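Local coordinates for protein similarities with probable monooxygenase (Photorhabdus luminescens, PDB 4HB9) that binds flavin-adenine dinucleotide and is probably a flavin-dependent monooxygenase of the aromatic-ring hydroxylase type, at residues Val4-Ala9 / Val159-Ser164. Numbering follows the deposited sequence.
With FAD (flavin-adenine dinucleotide), chain B; EDO (1,2-ethanediol), chain L.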
loop_
_atom_site.group_PDB
_atom_site.type_symbol
_atom_site.label_atom_id
_atom_site.label_comp_id
_atom_site.label_asym_id
_atom_site.label_seq_id
_atom_site.Cartn_x
_atom_site.Cartn_y
_atom_site.Cartn_z
ATOM N N VAL A 4 -15.197 -2.720 18.827
ATOM C CA VAL A 4 -14.916 -2.663 17.390
ATOM C C VAL A 4 -14.013 -3.842 17.053
ATOM O O VAL A 4 -12.975 -4.070 17.706
ATOM C CB VAL A 4 -14.270 -1.309 16.977
ATOM C CG1 VAL A 4 -13.947 -1.292 15.493
ATOM C CG2 VAL A 4 -15.193 -0.147 17.304
ATOM N N GLY A 5 -14.435 -4.635 16.074
ATOM C CA GLY A 5 -13.626 -5.728 15.553
ATOM C C GLY A 5 -13.083 -5.327 14.204
ATOM O O GLY A 5 -13.850 -4.889 13.339
ATOM N N ILE A 6 -11.766 -5.490 14.032
ATOM C CA ILE A 6 -11.087 -5.137 12.784
ATOM C C ILE A 6 -10.505 -6.422 12.182
ATOM O O ILE A 6 -9.803 -7.182 12.876
ATOM C CB ILE A 6 -9.926 -4.137 13.022
ATOM C CG1 ILE A 6 -10.435 -2.858 13.681
ATOM C CG2 ILE A 6 -9.220 -3.825 11.691
ATOM C CD1 ILE A 6 -9.339 -1.933 14.221
ATOM N N ILE A 7 -10.825 -6.694 10.920
ATOM C CA ILE A 7 -10.186 -7.797 10.197
ATOM C C ILE A 7 -8.961 -7.230 9.481
ATOM O O ILE A 7 -9.102 -6.353 8.608
ATOM C CB ILE A 7 -11.099 -8.475 9.167
ATOM C CG1 ILE A 7 -12.471 -8.849 9.779
ATOM C CG2 ILE A 7 -10.424 -9.720 8.634
ATOM C CD1 ILE A 7 -12.436 -9.654 11.057
ATOM N N GLY A 8 -7.779 -7.712 9.882
ATOM C CA GLY A 8 -6.517 -7.299 9.269
ATOM C C GLY A 8 -5.652 -6.380 10.111
ATOM O O GLY A 8 -6.035 -5.245 10.411
ATOM N N ALA A 9 -4.480 -6.884 10.490
ATOM C CA ALA A 9 -3.444 -6.083 11.129
ATOM C C ALA A 9 -2.440 -5.611 10.079
ATOM O O ALA A 9 -1.228 -5.880 10.173
ATOM C CB ALA A 9 -2.738 -6.866 12.194
ATOM N N VAL A 159 -14.984 -3.823 11.054
ATOM C CA VAL A 159 -14.269 -3.065 10.038
ATOM C C VAL A 159 -13.400 -4.002 9.216
ATOM O O VAL A 159 -12.534 -4.680 9.760
ATOM C CB VAL A 159 -13.362 -1.977 10.654
ATOM C CG1 VAL A 159 -12.697 -1.192 9.543
ATOM C CG2 VAL A 159 -14.145 -1.058 11.550
ATOM N N GLY A 160 -13.643 -4.033 7.906
ATOM C CA GLY A 160 -12.831 -4.812 6.987
ATOM C C GLY A 160 -11.639 -3.968 6.590
ATOM O O GLY A 160 -11.775 -3.021 5.820
ATOM N N ALA A 161 -10.482 -4.295 7.169
ATOM C CA ALA A 161 -9.190 -3.697 6.795
ATOM C C ALA A 161 -8.297 -4.794 6.232
ATOM O O ALA A 161 -7.088 -4.865 6.519
ATOM C CB ALA A 161 -8.562 -3.028 8.003
ATOM N N ASP A 162 -8.914 -5.661 5.423
ATOM C CA ASP A 162 -8.301 -6.941 5.062
ATOM C C ASP A 162 -7.730 -7.001 3.648
ATOM O O ASP A 162 -7.537 -8.091 3.094
ATOM C CB ASP A 162 -9.249 -8.123 5.368
ATOM C CG ASP A 162 -10.678 -7.944 4.797
ATOM O OD1 ASP A 162 -11.157 -6.795 4.573
ATOM O OD2 ASP A 162 -11.324 -9.009 4.595
ATOM N N GLY A 163 -7.445 -5.842 3.067
ATOM C CA GLY A 163 -6.635 -5.790 1.850
ATOM C C GLY A 163 -7.439 -5.897 0.561
ATOM O O GLY A 163 -8.669 -6.006 0.580
ATOM N N SER A 164 -6.722 -5.936 -0.559
ATOM C CA SER A 164 -7.335 -5.760 -1.885
ATOM C C SER A 164 -8.398 -6.803 -2.248
ATOM O O SER A 164 -9.360 -6.462 -2.923
ATOM C CB SER A 164 -6.259 -5.728 -2.975
ATOM O OG SER A 164 -5.389 -4.618 -2.804
HETATM P PA FAD B . -2.668 -4.427 4.019
HETATM O O1A FAD B . -1.620 -3.512 4.594
HETATM O O2A FAD B . -2.475 -5.328 2.847
HETATM O O5B FAD B . -3.272 -5.295 5.221
HETATM C C5B FAD B . -4.273 -6.275 5.019
HETATM C C4B FAD B . -4.152 -7.211 6.205
HETATM O O4B FAD B . -5.313 -8.061 6.241
HETATM C C3B FAD B . -2.907 -8.119 6.148
HETATM O O3B FAD B . -2.230 -8.163 7.405
HETATM C C2B FAD B . -3.508 -9.460 5.777
HETATM O O2B FAD B . -2.782 -10.593 6.216
HETATM C C1B FAD B . -4.871 -9.379 6.478
HETATM N N9A FAD B . -5.913 -10.270 5.965
HETATM C C8A FAD B . -6.258 -10.482 4.667
HETATM N N7A FAD B . -7.327 -11.326 4.578
HETATM C C5A FAD B . -7.653 -11.654 5.847
HETATM C C6A FAD B . -8.682 -12.523 6.450
HETATM N N6A FAD B . -9.510 -13.182 5.608
HETATM N N1A FAD B . -8.716 -12.640 7.794
HETATM C C2A FAD B . -7.865 -11.945 8.583
HETATM N N3A FAD B . -6.901 -11.131 8.110
HETATM C C4A FAD B . -6.754 -10.951 6.756
HETATM N N1 FAD B . 1.576 2.884 -0.580
HETATM C C2 FAD B . 1.934 4.170 -0.364
HETATM O O2 FAD B . 1.109 5.015 0.128
HETATM N N3 FAD B . 3.182 4.582 -0.659
HETATM C C4 FAD B . 4.124 3.816 -1.218
HETATM O O4 FAD B . 5.264 4.289 -1.469
HETATM C C4X FAD B . 3.797 2.420 -1.522
HETATM N N5 FAD B . 4.699 1.562 -2.078
HETATM C C5X FAD B . 4.337 0.286 -2.344
HETATM C C6 FAD B . 5.237 -0.595 -2.933
HETATM C C7 FAD B . 4.888 -1.919 -3.209
HETATM C C7M FAD B . 5.872 -2.879 -3.851
HETATM C C8 FAD B . 3.534 -2.396 -2.882
HETATM C C8M FAD B . 3.129 -3.827 -3.156
HETATM C C9 FAD B . 2.628 -1.520 -2.291
HETATM C C9A FAD B . 2.964 -0.197 -2.004
HETATM N N10 FAD B . 2.038 0.688 -1.408
HETATM C C10 FAD B . 2.419 2.002 -1.161
HETATM C "C1'" FAD B . 0.651 0.288 -1.093
HETATM C "C2'" FAD B . 0.468 -0.158 0.356
HETATM O "O2'" FAD B . 1.445 -1.117 0.723
HETATM C "C3'" FAD B . -0.924 -0.766 0.514
HETATM O "O3'" FAD B . -1.863 0.055 -0.179
HETATM C "C4'" FAD B . -1.315 -0.833 1.983
HETATM O "O4'" FAD B . -0.668 -1.957 2.551
HETATM C "C5'" FAD B . -2.809 -0.980 2.180
HETATM O "O5'" FAD B . -3.042 -1.033 3.572
HETATM P P FAD B . -4.223 -1.993 4.093
HETATM O O1P FAD B . -4.140 -1.897 5.598
HETATM O O2P FAD B . -5.495 -1.639 3.369
HETATM O O3P FAD B . -3.908 -3.492 3.613
HETATM C C1 EDO L . 1.533 -9.308 9.664
HETATM O O1 EDO L . 0.492 -8.663 10.402
HETATM C C2 EDO L . 0.880 -10.104 8.555
HETATM O O2 EDO L . 0.291 -9.225 7.587
#
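Val159 joins the parallel strands 3-7 and 157-160 through both of its backbone polar atoms: its N donates to Gly5 O (2.8 Å) and its O accepts from Ile7 N (2.9 Å), each bond with an angle of 164° at the hydrogen. A third bond, Ala161 N to Ile7 O, is more bent (134°), as the backbone leaves strand 157-160.

The close packing lies on the face carrying Ile6 and Val159, which helix 11-22 covers with Leu16. Branched aliphatic residues suit it, filling the space between sheet and helix. With Ile6 CG1 anti to the carbonyl carbon (chi1 -58°), Ile6 CG2 is left anti to N and reaches Ala161 CB at 3.8 Å, while Val4 CG1 meets Val159 CG2 at 4.0 Å.

Contact between the segments thins out past Gly8 and Asp162, and the cofactor lies against the end of the strands instead; this side too is buried. Ile7 CG2 lies 3.4 Å from FAD C2A, an apolar branch against the adenine. Having no side chain, Gly8 can adopt its positive phi and pass close to Ala161 O, with its CA 3.3 Å from FAD O4B. The Asp162 carboxylate is held by Ser166 OG through OD1, and weakly by Val168 N through OD2, while its backbone O approaches the adenine.

Two neighbouring strands of a parallel sheet, ending together at the dinucleotide with Gly8 opening a GxGxxG sequence before helix 11-22, are characteristic of the Rossmann-type FAD-binding fold.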